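Local coordinates for protein levansucrase (Bacillus megaterium, PDB 3OM4) that is a bacterial enzyme of the levansucrase/invertase family, folded as a five-bladed beta-propeller around a central axis, at residues G14-T19 with T367-P372; V78-G83 with K107-K112; H82-V87 with N186-D191. The protein carries 1 engineered substitution. All blocks are in the same frame, centred on the assembly; numbering follows the deposited sequence.

Interaction 1. Residues G14-T19 with T367-P372; sequences GISHIT and TGKYKP
S16 turns its short side chain onto the backbone at K369 and Y370, and this serine has the largest share of the contact, with K369 next. Its CB rests against the backbone of Y370, S16 CB lying 3.8 Å from both Y370 N and Y370 O. One bond further, OG lies beside the serine's own backbone N (chi1 -63°), a rotation that aims it at the opposing chain, where S16 OG accepts a hydrogen bond from Y370 N at 2.8 Å with an N-H...O angle of 160°. The same OG packs against K369 CA at 3.6 Å and has a weak link to water 1, which donates to G368 O at 2.7 Å. The hydroxyl is thus set against three consecutive residues of the 367-372 segment. K369 answers with its own side chain: bent at chi2 and chi3, it passes S16 OG with its CE and brings NZ to 3.6 Å from G14 C, a contact without a hydrogen bond. The Y370 ring packs against W335 and L337 of strand 334-342, and its OH is hydrogen-bonded to L366 O. Strand 16-17 edges a mixed sheet beside its parallel neighbour 306-315, bonding to T315, whereas strand 371-382 edges a four-stranded antiparallel sheet and pairs with V362 of strand 356-363. The contact therefore joins two sheet edges; helix 20-24, at whose N-cap T19 makes a weak hydrogen bond to N22 N, follows directly on the first.

Interaction 2. Residues V78-G83 with K107-K112; sequences VATYHG and KKAGDK
A109 and G83 meet through a single backbone hydrogen bond, from A109 N to G83 O at 2.9 Å. It is fairly straight, with an N-H...O angle of 160°, and its donor is tilted only modestly from the carbonyl plane. The methyl group of A109 points toward the opposing segment and sits close to the same oxygen, with A109 CB 3.4 Å from G83 O, while T80 adds a looser apolar touch from its CG2 to that CB at 4.3 Å. G83 has positive phi, as does H82 before it, so the chain swings round just ahead of strand 84-92 and presents the G83 carbonyl to the other segment. Within this bend the H82 imidazole lies against Y81, with H82 ND1 3.4 Å above the tyrosine ring plane and over its centre.

The opposing segment is shaped by a type I beta turn from K108 to D111, closed by D111 N bonding to K108 O at 2.9 Å. K107 braces the turn from within: the end of its chain curls at chi3 (70°) and chi4 (63°), bringing NZ to D111 O at 2.7 Å and to K108 O at 3.3 Å. K108 O thus receives two donors, K107 NZ and D111 N, from opposite faces of its plane. Q85 OE1 is a third acceptor for the buried K107 ammonium group. K108 runs the other way and reaches D185 O, at the neighbouring turn between strands 170-184 and 187-200. The arrangement is that of the open end of a beta hairpin: strands 84-92 and 101-108 pair antiparallel in a propeller blade, and the G83-A109 bond carries their pairing into the flanking loops.

Interaction 3. Residues H82-V87 with N186-D191; sequences HGYQIV and NTLKVD
Apolar packing between two strands that are not hydrogen-bonded to each other joins Y84 and I86 of strand 84-92 to L188 of strand 187-200. The strand axes approach to 10.1 Å, at 40° between their N-to-C directions, and side chains from both fill the gap. L188 lies over one face of the Y84 ring in a CH-pi contact, with L188 CG 3.9 Å from the ring centroid and offset toward the rim. The two side chains run antiparallel alongside one another, so that L188 CD1 reaches back to the root of the tyrosine, 3.7 Å from Y84 CG. The same methyl meets I86 CD1 at 4.1 Å, which places it against both the aromatic and the aliphatic neighbour. In the propeller this is probably packing between adjacent blades: strand 84-92 pairs with 60-72 and 101-108, whereas 187-200 pairs with 170-184, and the two groups are joined through the parallel pairing of 60-72 with 142-150. Y106 of strand 101-108 joins the same cluster, meeting the Y84 ring edge-to-face and bonding through its OH to L188 N. Y84 CG stands beside the backbone N (chi1 -65°), and from there the ring extends across to the other strand, bringing Y84 OH to 3.3 Å from N186 C. That hydroxyl is well provided with polar partners: Y84 OH is hydrogen-bonded to K108 NZ and, at 2.6 Å, to water 2, which in turn donates to T187 O at 2.9 Å.

From the N terminus, the chain first lays down 14-19, whose partner 367-372 arrives only some 350 residues later; interaction 1 thus closes a long loop that contains both other contacts. Next comes 78-83, which interaction 2 closes against 107-112 after a single hairpin. The overlapping segment 82-87 shares H82 and G83 with it and waits until 186-191 for interaction 3, a wider loop taking in the following strands. Interactions 2 and 3 touch directly, their centres about 8 Å apart: interaction 2 prolongs the pairing of strands 84-92 and 101-108, and interaction 3 sets that pair against strand 187-200, probably of the next blade. Interaction 1 lies across the chain's centre from interaction 3, about 39 Å away between centres, where it connects two other sheets.

Interaction 1. Residues G14-T19 with T367-P372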
ATOM      1  N   GLY A  14      -5.800   2.478  23.010  1.00  8.61           N
ATOM      2  CA  GLY A  14      -5.777   1.018  22.965  1.00  8.70           C
ATOM      3  C   GLY A  14      -5.214   0.454  21.676  1.00  8.74           C
ATOM      4  O   GLY A  14      -5.493  -0.696  21.324  1.00  8.69           O
ATOM      5  N   ILE A  15      -4.427   1.267  20.972  1.00  8.72           N
ATOM      6  CA  ILE A  15      -3.837   0.879  19.687  1.00  8.86           C
ATOM      7  C   ILE A  15      -2.345   1.220  19.633  1.00  8.65           C
ATOM      8  O   ILE A  15      -1.836   1.960  20.477  1.00  8.60           O
ATOM      9  CB  ILE A  15      -4.612   1.486  18.469  1.00  8.91           C
ATOM     10  CG1 ILE A  15      -4.526   3.019  18.453  1.00  9.29           C
ATOM     11  CG2 ILE A  15      -6.065   1.001  18.454  1.00  9.20           C
ATOM     12  CD1 ILE A  15      -5.570   3.705  17.568  1.00 10.60           C
ATOM     13  N   SER A  16      -1.646   0.664  18.649  1.00  8.52           N
ATOM     14  CA  SER A  16      -0.207   0.879  18.514  1.00  8.26           C
ATOM     15  C   SER A  16       0.105   2.175  17.776  1.00  8.03           C
ATOM     16  O   SER A  16      -0.757   2.742  17.098  1.00  7.80           O
ATOM     17  CB  SER A  16       0.445  -0.315  17.815  1.00  8.34           C
ATOM     18  OG  SER A  16       0.284  -1.481  18.600  1.00  8.76           O
ATOM     19  N   HIS A  17       1.339   2.650  17.915  1.00  7.92           N
ATOM     20  CA  HIS A  17       1.726   3.909  17.295  1.00  7.98           C
ATOM     21  C   HIS A  17       3.140   3.885  16.751  1.00  7.84           C
ATOM     22  O   HIS A  17       4.046   3.309  17.358  1.00  7.98           O
ATOM     23  CB  HIS A  17       1.555   5.070  18.279  1.00  8.12           C
ATOM     24  CG  HIS A  17       0.174   5.172  18.841  1.00  8.05           C
ATOM     25  ND1 HIS A  17      -0.879   5.701  18.127  1.00  8.00           N
ATOM     26  CD2 HIS A  17      -0.335   4.779  20.032  1.00  8.49           C
ATOM     27  CE1 HIS A  17      -1.977   5.642  18.859  1.00  8.66           C
ATOM     28  NE2 HIS A  17      -1.674   5.090  20.021  1.00  8.16           N
ATOM     29  N   ILE A  18       3.296   4.500  15.587  1.00  7.59           N
ATOM     30  CA  ILE A  18       4.598   4.780  15.012  1.00  7.59           C
ATOM     31  C   ILE A  18       5.062   6.074  15.671  1.00  7.75           C
ATOM     32  O   ILE A  18       4.518   7.148  15.403  1.00  7.48           O
ATOM     33  CB  ILE A  18       4.506   4.910  13.475  1.00  7.51           C
ATOM     34  CG1 ILE A  18       3.992   3.591  12.883  1.00  7.24           C
ATOM     35  CG2 ILE A  18       5.860   5.305  12.880  1.00  7.56           C
ATOM     36  CD1 ILE A  18       3.603   3.647  11.414  1.00  7.85           C
ATOM     37  N   THR A  19       6.040   5.957  16.565  1.00  7.83           N
ATOM     38  CA  THR A  19       6.392   7.069  17.448  1.00  8.12           C
ATOM     39  C   THR A  19       7.488   7.967  16.894  1.00  8.43           C
ATOM     40  O   THR A  19       8.343   7.530  16.117  1.00  7.96           O
ATOM     41  CB  THR A  19       6.796   6.581  18.865  1.00  8.33           C
ATOM     42  OG1 THR A  19       7.998   5.804  18.789  1.00  8.88           O
ATOM     43  CG2 THR A  19       5.687   5.741  19.486  1.00  8.55           C
ATOM     44  N   THR A 367      -4.762  -8.469  16.165  1.00 15.13           N
ATOM     45  CA  THR A 367      -5.193  -7.162  16.670  1.00 15.35           C
ATOM     46  C   THR A 367      -4.429  -6.735  17.925  1.00 15.30           C
ATOM     47  O   THR A 367      -4.799  -5.759  18.587  1.00 15.26           O
ATOM     48  CB  THR A 367      -6.717  -7.131  16.956  1.00 15.42           C
ATOM     49  OG1 THR A 367      -7.044  -8.090  17.970  1.00 15.99           O
ATOM     50  CG2 THR A 367      -7.511  -7.439  15.691  1.00 15.71           C
ATOM     51  N   GLY A 368      -3.357  -7.458  18.240  1.00 15.24           N
ATOM     52  CA  GLY A 368      -2.546  -7.162  19.421  1.00 15.00           C
ATOM     53  C   GLY A 368      -1.629  -5.967  19.240  1.00 14.82           C
ATOM     54  O   GLY A 368      -1.732  -5.233  18.251  1.00 14.93           O
ATOM     55  N   LYS A 369      -0.734  -5.777  20.206  1.00 14.42           N
ATOM     56  CA  LYS A 369       0.223  -4.672  20.185  1.00 13.98           C
ATOM     57  C   LYS A 369       1.308  -4.929  19.147  1.00 13.25           C
ATOM     58  O   LYS A 369       1.965  -5.971  19.176  1.00 13.49           O
ATOM     59  CB  LYS A 369       0.866  -4.489  21.564  1.00 14.23           C
ATOM     60  CG  LYS A 369      -0.112  -4.245  22.718  1.00 15.39           C
ATOM     61  CD  LYS A 369      -0.371  -2.758  22.970  1.00 17.52           C
ATOM     62  CE  LYS A 369      -1.560  -2.230  22.177  1.00 18.15           C
ATOM     63  NZ  LYS A 369      -2.082  -0.959  22.757  1.00 19.08           N
ATOM     64  N   TYR A 370       1.486  -3.978  18.231  1.00 12.26           N
ATOM     65  CA  TYR A 370       2.521  -4.074  17.205  1.00 11.36           C
ATOM     66  C   TYR A 370       3.781  -3.336  17.621  1.00 11.27           C
ATOM     67  O   TYR A 370       3.741  -2.143  17.934  1.00 11.52           O
ATOM     68  CB  TYR A 370       2.009  -3.566  15.851  1.00 10.94           C
ATOM     69  CG  TYR A 370       1.170  -4.598  15.151  1.00  9.50           C
ATOM     70  CD1 TYR A 370      -0.200  -4.684  15.391  1.00  8.47           C
ATOM     71  CD2 TYR A 370       1.751  -5.518  14.281  1.00  7.89           C
ATOM     72  CE1 TYR A 370      -0.977  -5.655  14.764  1.00  8.05           C
ATOM     73  CE2 TYR A 370       0.988  -6.492  13.652  1.00  7.85           C
ATOM     74  CZ  TYR A 370      -0.373  -6.554  13.897  1.00  7.43           C
ATOM     75  OH  TYR A 370      -1.127  -7.520  13.277  1.00  9.19           O
ATOM     76  N   LYS A 371       4.891  -4.066  17.626  1.00 10.88           N
ATOM     77  CA  LYS A 371       6.185  -3.524  18.016  1.00 10.74           C
ATOM     78  C   LYS A 371       7.075  -3.353  16.788  1.00 10.05           C
ATOM     79  O   LYS A 371       6.999  -4.157  15.856  1.00  9.86           O
ATOM     80  CB  LYS A 371       6.859  -4.435  19.047  1.00 11.07           C
ATOM     81  CG  LYS A 371       6.122  -4.514  20.387  1.00 12.70           C
ATOM     82  CD  LYS A 371       7.076  -4.740  21.557  1.00 15.98           C
ATOM     83  CE  LYS A 371       7.726  -6.121  21.523  1.00 17.44           C
ATOM     84  NZ  LYS A 371       8.443  -6.426  22.797  1.00 19.55           N
ATOM     85  N   PRO A 372       7.922  -2.304  16.782  1.00  9.62           N
ATOM     86  CA  PRO A 372       8.733  -1.991  15.599  1.00  9.31           C
ATOM     87  C   PRO A 372       9.826  -3.016  15.289  1.00  9.23           C
ATOM     88  O   PRO A 372      10.564  -3.439  16.187  1.00  9.14           O
ATOM     89  CB  PRO A 372       9.354  -0.631  15.942  1.00  9.29           C
ATOM     90  CG  PRO A 372       9.305  -0.541  17.432  1.00  9.50           C
ATOM     91  CD  PRO A 372       8.093  -1.306  17.856  1.00  9.65           C
TER
HETATM   92  O   HOH W   1      -2.754  -2.758  17.675  1.00 23.13           O

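Interaction 2. Residues V78-G83 with K107-K112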
ATOM      1  N   VAL A  78       1.544 -16.606  -2.965  1.00 11.43           N
ATOM      2  CA  VAL A  78       1.120 -16.343  -4.340  1.00 11.95           C
ATOM      3  C   VAL A  78       0.282 -17.497  -4.872  1.00 12.38           C
ATOM      4  O   VAL A  78       0.705 -18.652  -4.836  1.00 12.31           O
ATOM      5  CB  VAL A  78       2.319 -16.077  -5.280  1.00 11.92           C
ATOM      6  CG1 VAL A  78       1.854 -15.882  -6.722  1.00 12.03           C
ATOM      7  CG2 VAL A  78       3.089 -14.856  -4.816  1.00 11.53           C
ATOM      8  N   ALA A  79      -0.911 -17.162  -5.354  1.00 12.97           N
ATOM      9  CA  ALA A  79      -1.848 -18.145  -5.877  1.00 13.66           C
ATOM     10  C   ALA A  79      -1.405 -18.677  -7.235  1.00 14.22           C
ATOM     11  O   ALA A  79      -0.663 -18.015  -7.966  1.00 14.25           O
ATOM     12  CB  ALA A  79      -3.246 -17.536  -5.978  1.00 13.67           C
ATOM     13  N   THR A  80      -1.850 -19.890  -7.550  1.00 14.86           N
ATOM     14  CA  THR A  80      -1.714 -20.437  -8.890  1.00 15.80           C
ATOM     15  C   THR A  80      -3.115 -20.637  -9.439  1.00 16.16           C
ATOM     16  O   THR A  80      -3.927 -21.367  -8.857  1.00 16.42           O
ATOM     17  CB  THR A  80      -0.941 -21.770  -8.913  1.00 15.75           C
ATOM     18  OG1 THR A  80       0.167 -21.702  -8.006  1.00 16.65           O
ATOM     19  CG2 THR A  80      -0.426 -22.063 -10.318  1.00 16.11           C
ATOM     20  N   TYR A  81      -3.398 -19.965 -10.548  1.00 16.67           N
ATOM     21  CA  TYR A  81      -4.710 -20.027 -11.167  1.00 17.10           C
ATOM     22  C   TYR A  81      -4.598 -20.723 -12.514  1.00 17.38           C
ATOM     23  O   TYR A  81      -4.100 -20.142 -13.482  1.00 17.53           O
ATOM     24  CB  TYR A  81      -5.294 -18.622 -11.331  1.00 17.05           C
ATOM     25  CG  TYR A  81      -6.704 -18.613 -11.872  1.00 17.38           C
ATOM     26  CD1 TYR A  81      -7.785 -18.927 -11.050  1.00 17.57           C
ATOM     27  CD2 TYR A  81      -6.958 -18.294 -13.205  1.00 17.71           C
ATOM     28  CE1 TYR A  81      -9.082 -18.922 -11.539  1.00 18.02           C
ATOM     29  CE2 TYR A  81      -8.254 -18.287 -13.706  1.00 18.09           C
ATOM     30  CZ  TYR A  81      -9.309 -18.603 -12.867  1.00 18.37           C
ATOM     31  OH  TYR A  81     -10.596 -18.599 -13.351  1.00 19.06           O
ATOM     32  N   HIS A  82      -5.051 -21.974 -12.561  1.00 17.62           N
ATOM     33  CA  HIS A  82      -4.981 -22.790 -13.777  1.00 17.82           C
ATOM     34  C   HIS A  82      -3.585 -22.750 -14.405  1.00 17.66           C
ATOM     35  O   HIS A  82      -3.440 -22.576 -15.616  1.00 17.69           O
ATOM     36  CB  HIS A  82      -6.066 -22.355 -14.779  1.00 18.19           C
ATOM     37  CG  HIS A  82      -7.454 -22.690 -14.325  1.00 19.08           C
ATOM     38  ND1 HIS A  82      -8.333 -21.743 -13.834  1.00 20.35           N
ATOM     39  CD2 HIS A  82      -8.110 -23.876 -14.268  1.00 20.05           C
ATOM     40  CE1 HIS A  82      -9.473 -22.329 -13.505  1.00 20.66           C
ATOM     41  NE2 HIS A  82      -9.363 -23.624 -13.756  1.00 20.94           N
ATOM     42  N   GLY A  83      -2.563 -22.901 -13.560  1.00 17.35           N
ATOM     43  CA  GLY A  83      -1.165 -22.896 -13.994  1.00 16.82           C
ATOM     44  C   GLY A  83      -0.532 -21.526 -14.168  1.00 16.44           C
ATOM     45  O   GLY A  83       0.619 -21.422 -14.598  1.00 16.70           O
ATOM     46  N   LYS A 107       1.206 -14.898 -16.105  1.00 14.45           N
ATOM     47  CA  LYS A 107       2.431 -15.569 -16.528  1.00 15.30           C
ATOM     48  C   LYS A 107       2.352 -17.041 -16.146  1.00 15.85           C
ATOM     49  O   LYS A 107       1.929 -17.378 -15.039  1.00 15.72           O
ATOM     50  CB  LYS A 107       3.642 -14.903 -15.856  1.00 15.30           C
ATOM     51  CG  LYS A 107       4.991 -15.589 -16.079  1.00 16.15           C
ATOM     52  CD  LYS A 107       6.115 -14.961 -15.238  1.00 16.62           C
ATOM     53  CE  LYS A 107       5.975 -15.237 -13.734  1.00 17.07           C
ATOM     54  NZ  LYS A 107       6.066 -16.680 -13.367  1.00 17.12           N
ATOM     55  N   LYS A 108       2.748 -17.913 -17.073  1.00 16.81           N
ATOM     56  CA  LYS A 108       2.907 -19.333 -16.773  1.00 17.91           C
ATOM     57  C   LYS A 108       3.774 -19.469 -15.525  1.00 18.57           C
ATOM     58  O   LYS A 108       4.845 -18.865 -15.443  1.00 18.72           O
ATOM     59  CB  LYS A 108       3.544 -20.068 -17.957  1.00 17.86           C
ATOM     60  CG  LYS A 108       2.657 -20.173 -19.195  1.00 18.52           C
ATOM     61  CD  LYS A 108       1.638 -21.298 -19.058  1.00 19.34           C
ATOM     62  CE  LYS A 108       0.756 -21.401 -20.292  1.00 20.03           C
ATOM     63  NZ  LYS A 108      -0.396 -22.319 -20.055  1.00 21.00           N
ATOM     64  N   ALA A 109       3.298 -20.246 -14.555  1.00 19.48           N
ATOM     65  CA  ALA A 109       3.931 -20.347 -13.235  1.00 20.32           C
ATOM     66  C   ALA A 109       5.445 -20.572 -13.282  1.00 20.85           C
ATOM     67  O   ALA A 109       6.174 -20.067 -12.424  1.00 21.20           O
ATOM     68  CB  ALA A 109       3.254 -21.431 -12.398  1.00 20.27           C
ATOM     69  N   GLY A 110       5.901 -21.310 -14.294  1.00 21.36           N
ATOM     70  CA  GLY A 110       7.315 -21.668 -14.443  1.00 21.80           C
ATOM     71  C   GLY A 110       8.146 -20.763 -15.339  1.00 22.05           C
ATOM     72  O   GLY A 110       9.371 -20.905 -15.402  1.00 22.30           O
ATOM     73  N   ASP A 111       7.491 -19.844 -16.046  1.00 22.06           N
ATOM     74  CA  ASP A 111       8.198 -18.821 -16.817  1.00 21.97           C
ATOM     75  C   ASP A 111       8.788 -17.780 -15.870  1.00 21.77           C
ATOM     76  O   ASP A 111       8.254 -17.555 -14.780  1.00 21.85           O
ATOM     77  CB  ASP A 111       7.267 -18.163 -17.839  1.00 22.07           C
ATOM     78  CG  ASP A 111       7.097 -18.991 -19.106  1.00 22.62           C
ATOM     79  OD1 ASP A 111       7.895 -19.926 -19.346  1.00 23.31           O
ATOM     80  OD2 ASP A 111       6.157 -18.697 -19.876  1.00 23.10           O
ATOM     81  N   LYS A 112       9.889 -17.152 -16.277  1.00 21.45           N
ATOM     82  CA  LYS A 112      10.633 -16.262 -15.378  1.00 21.13           C
ATOM     83  C   LYS A 112      10.816 -14.832 -15.886  1.00 20.62           C
ATOM     84  O   LYS A 112      10.812 -13.890 -15.094  1.00 20.66           O
ATOM     85  CB  LYS A 112      11.998 -16.872 -15.016  1.00 21.24           C
ATOM     86  CG  LYS A 112      11.943 -18.255 -14.345  1.00 21.86           C
ATOM     87  CD  LYS A 112      11.048 -18.285 -13.096  1.00 23.00           C
ATOM     88  CE  LYS A 112      11.698 -17.612 -11.889  1.00 23.43           C
ATOM     89  NZ  LYS A 112      12.756 -18.462 -11.267  1.00 23.96           N
TER

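Interaction 3. Residues H82-V87 with N186-D191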
ATOM      1  N   HIS A  82      -5.051 -21.974 -12.561  1.00 17.62           N
ATOM      2  CA  HIS A  82      -4.981 -22.790 -13.777  1.00 17.82           C
ATOM      3  C   HIS A  82      -3.585 -22.750 -14.405  1.00 17.66           C
ATOM      4  O   HIS A  82      -3.440 -22.576 -15.616  1.00 17.69           O
ATOM      5  CB  HIS A  82      -6.066 -22.355 -14.779  1.00 18.19           C
ATOM      6  CG  HIS A  82      -7.454 -22.690 -14.325  1.00 19.08           C
ATOM      7  ND1 HIS A  82      -8.333 -21.743 -13.834  1.00 20.35           N
ATOM      8  CD2 HIS A  82      -8.110 -23.876 -14.268  1.00 20.05           C
ATOM      9  CE1 HIS A  82      -9.473 -22.329 -13.505  1.00 20.66           C
ATOM     10  NE2 HIS A  82      -9.363 -23.624 -13.756  1.00 20.94           N
ATOM     11  N   GLY A  83      -2.563 -22.901 -13.560  1.00 17.35           N
ATOM     12  CA  GLY A  83      -1.165 -22.896 -13.994  1.00 16.82           C
ATOM     13  C   GLY A  83      -0.532 -21.526 -14.168  1.00 16.44           C
ATOM     14  O   GLY A  83       0.619 -21.422 -14.598  1.00 16.70           O
ATOM     15  N   TYR A  84      -1.278 -20.474 -13.834  1.00 15.93           N
ATOM     16  CA  TYR A  84      -0.808 -19.102 -14.024  1.00 15.37           C
ATOM     17  C   TYR A  84      -0.606 -18.365 -12.711  1.00 14.79           C
ATOM     18  O   TYR A  84      -1.344 -18.574 -11.750  1.00 14.81           O
ATOM     19  CB  TYR A  84      -1.802 -18.304 -14.873  1.00 15.50           C
ATOM     20  CG  TYR A  84      -1.960 -18.794 -16.291  1.00 15.87           C
ATOM     21  CD1 TYR A  84      -1.056 -18.417 -17.282  1.00 16.48           C
ATOM     22  CD2 TYR A  84      -3.021 -19.624 -16.645  1.00 16.46           C
ATOM     23  CE1 TYR A  84      -1.200 -18.862 -18.590  1.00 16.71           C
ATOM     24  CE2 TYR A  84      -3.173 -20.076 -17.952  1.00 16.62           C
ATOM     25  CZ  TYR A  84      -2.259 -19.690 -18.915  1.00 16.82           C
ATOM     26  OH  TYR A  84      -2.405 -20.131 -20.210  1.00 17.50           O
ATOM     27  N   GLN A  85       0.402 -17.497 -12.684  1.00 14.08           N
ATOM     28  CA  GLN A  85       0.491 -16.471 -11.655  1.00 13.40           C
ATOM     29  C   GLN A  85      -0.189 -15.220 -12.208  1.00 12.84           C
ATOM     30  O   GLN A  85      -0.054 -14.906 -13.393  1.00 12.78           O
ATOM     31  CB  GLN A  85       1.948 -16.197 -11.277  1.00 13.45           C
ATOM     32  CG  GLN A  85       2.572 -17.293 -10.413  1.00 13.71           C
ATOM     33  CD  GLN A  85       4.031 -17.032 -10.069  1.00 14.03           C
ATOM     34  OE1 GLN A  85       4.710 -16.245 -10.726  1.00 14.60           O
ATOM     35  NE2 GLN A  85       4.520 -17.706  -9.033  1.00 14.75           N
ATOM     36  N   ILE A  86      -0.948 -14.535 -11.355  1.00 12.13           N
ATOM     37  CA  ILE A  86      -1.685 -13.341 -11.762  1.00 11.56           C
ATOM     38  C   ILE A  86      -1.239 -12.128 -10.948  1.00 11.25           C
ATOM     39  O   ILE A  86      -1.092 -12.211  -9.725  1.00 11.09           O
ATOM     40  CB  ILE A  86      -3.223 -13.548 -11.652  1.00 11.53           C
ATOM     41  CG1 ILE A  86      -3.709 -14.501 -12.754  1.00 11.43           C
ATOM     42  CG2 ILE A  86      -3.973 -12.211 -11.743  1.00 11.67           C
ATOM     43  CD1 ILE A  86      -5.161 -14.948 -12.620  1.00 11.03           C
ATOM     44  N   VAL A  87      -1.014 -11.017 -11.648  1.00 10.91           N
ATOM     45  CA  VAL A  87      -0.673  -9.741 -11.024  1.00 10.63           C
ATOM     46  C   VAL A  87      -1.633  -8.655 -11.501  1.00 10.44           C
ATOM     47  O   VAL A  87      -1.773  -8.418 -12.705  1.00 10.28           O
ATOM     48  CB  VAL A  87       0.795  -9.330 -11.318  1.00 10.69           C
ATOM     49  CG1 VAL A  87       1.045  -7.868 -10.956  1.00 10.77           C
ATOM     50  CG2 VAL A  87       1.750 -10.211 -10.553  1.00 10.36           C
ATOM     51  N   ASN A 186      -2.749 -21.079 -23.885  1.00 21.59           N
ATOM     52  CA  ASN A 186      -1.756 -20.087 -23.456  1.00 21.44           C
ATOM     53  C   ASN A 186      -2.307 -18.686 -23.147  1.00 20.99           C
ATOM     54  O   ASN A 186      -1.535 -17.740 -22.967  1.00 21.05           O
ATOM     55  CB  ASN A 186      -0.602 -20.007 -24.468  1.00 21.58           C
ATOM     56  CG  ASN A 186      -1.057 -19.559 -25.849  1.00 22.44           C
ATOM     57  OD1 ASN A 186      -1.459 -18.410 -26.046  1.00 23.50           O
ATOM     58  ND2 ASN A 186      -0.978 -20.465 -26.819  1.00 23.33           N
ATOM     59  N   THR A 187      -3.631 -18.562 -23.077  1.00 20.48           N
ATOM     60  CA  THR A 187      -4.278 -17.266 -22.863  1.00 19.86           C
ATOM     61  C   THR A 187      -5.289 -17.302 -21.714  1.00 19.28           C
ATOM     62  O   THR A 187      -6.035 -18.270 -21.554  1.00 18.98           O
ATOM     63  CB  THR A 187      -4.979 -16.763 -24.155  1.00 19.98           C
ATOM     64  OG1 THR A 187      -4.087 -16.885 -25.269  1.00 20.54           O
ATOM     65  CG2 THR A 187      -5.411 -15.300 -24.027  1.00 20.39           C
ATOM     66  N   LEU A 188      -5.282 -16.242 -20.909  1.00 18.55           N
ATOM     67  CA  LEU A 188      -6.340 -15.975 -19.943  1.00 17.91           C
ATOM     68  C   LEU A 188      -7.134 -14.765 -20.420  1.00 17.42           C
ATOM     69  O   LEU A 188      -6.567 -13.823 -20.973  1.00 17.30           O
ATOM     70  CB  LEU A 188      -5.762 -15.694 -18.555  1.00 18.06           C
ATOM     71  CG  LEU A 188      -5.227 -16.840 -17.694  1.00 18.03           C
ATOM     72  CD1 LEU A 188      -4.616 -16.271 -16.426  1.00 18.49           C
ATOM     73  CD2 LEU A 188      -6.314 -17.850 -17.338  1.00 18.19           C
ATOM     74  N   LYS A 189      -8.443 -14.798 -20.199  1.00 16.84           N
ATOM     75  CA  LYS A 189      -9.324 -13.712 -20.613  1.00 16.38           C
ATOM     76  C   LYS A 189     -10.151 -13.221 -19.431  1.00 15.92           C
ATOM     77  O   LYS A 189     -10.633 -14.021 -18.630  1.00 15.89           O
ATOM     78  CB  LYS A 189     -10.254 -14.190 -21.734  1.00 16.45           C
ATOM     79  CG  LYS A 189     -11.220 -13.131 -22.263  1.00 16.98           C
ATOM     80  CD  LYS A 189     -12.289 -13.755 -23.144  1.00 18.08           C
ATOM     81  CE  LYS A 189     -13.330 -12.727 -23.561  1.00 19.17           C
ATOM     82  NZ  LYS A 189     -14.368 -13.322 -24.449  1.00 20.19           N
ATOM     83  N   VAL A 190     -10.300 -11.904 -19.321  1.00 15.50           N
ATOM     84  CA  VAL A 190     -11.277 -11.328 -18.407  1.00 15.05           C
ATOM     85  C   VAL A 190     -12.616 -11.294 -19.138  1.00 14.89           C
ATOM     86  O   VAL A 190     -12.776 -10.577 -20.129  1.00 14.97           O
ATOM     87  CB  VAL A 190     -10.871  -9.913 -17.924  1.00 15.11           C
ATOM     88  CG1 VAL A 190     -12.003  -9.267 -17.125  1.00 14.75           C
ATOM     89  CG2 VAL A 190      -9.601  -9.980 -17.080  1.00 14.79           C
ATOM     90  N   ASP A 191     -13.561 -12.097 -18.658  1.00 14.61           N
ATOM     91  CA  ASP A 191     -14.898 -12.173 -19.245  1.00 14.38           C
ATOM     92  C   ASP A 191     -15.744 -10.975 -18.842  1.00 14.18           C
ATOM     93  O   ASP A 191     -16.506 -10.434 -19.647  1.00 14.06           O
ATOM     94  CB  ASP A 191     -15.598 -13.455 -18.801  1.00 14.51           C
ATOM     95  CG  ASP A 191     -14.862 -14.708 -19.229  1.00 14.86           C
ATOM     96  OD1 ASP A 191     -13.947 -14.624 -20.080  1.00 15.92           O
ATOM     97  OD2 ASP A 191     -15.215 -15.786 -18.716  1.00 15.70           O
TER
HETATM   98  O   HOH W   2      -4.805 -20.868 -20.915  1.00 24.37           O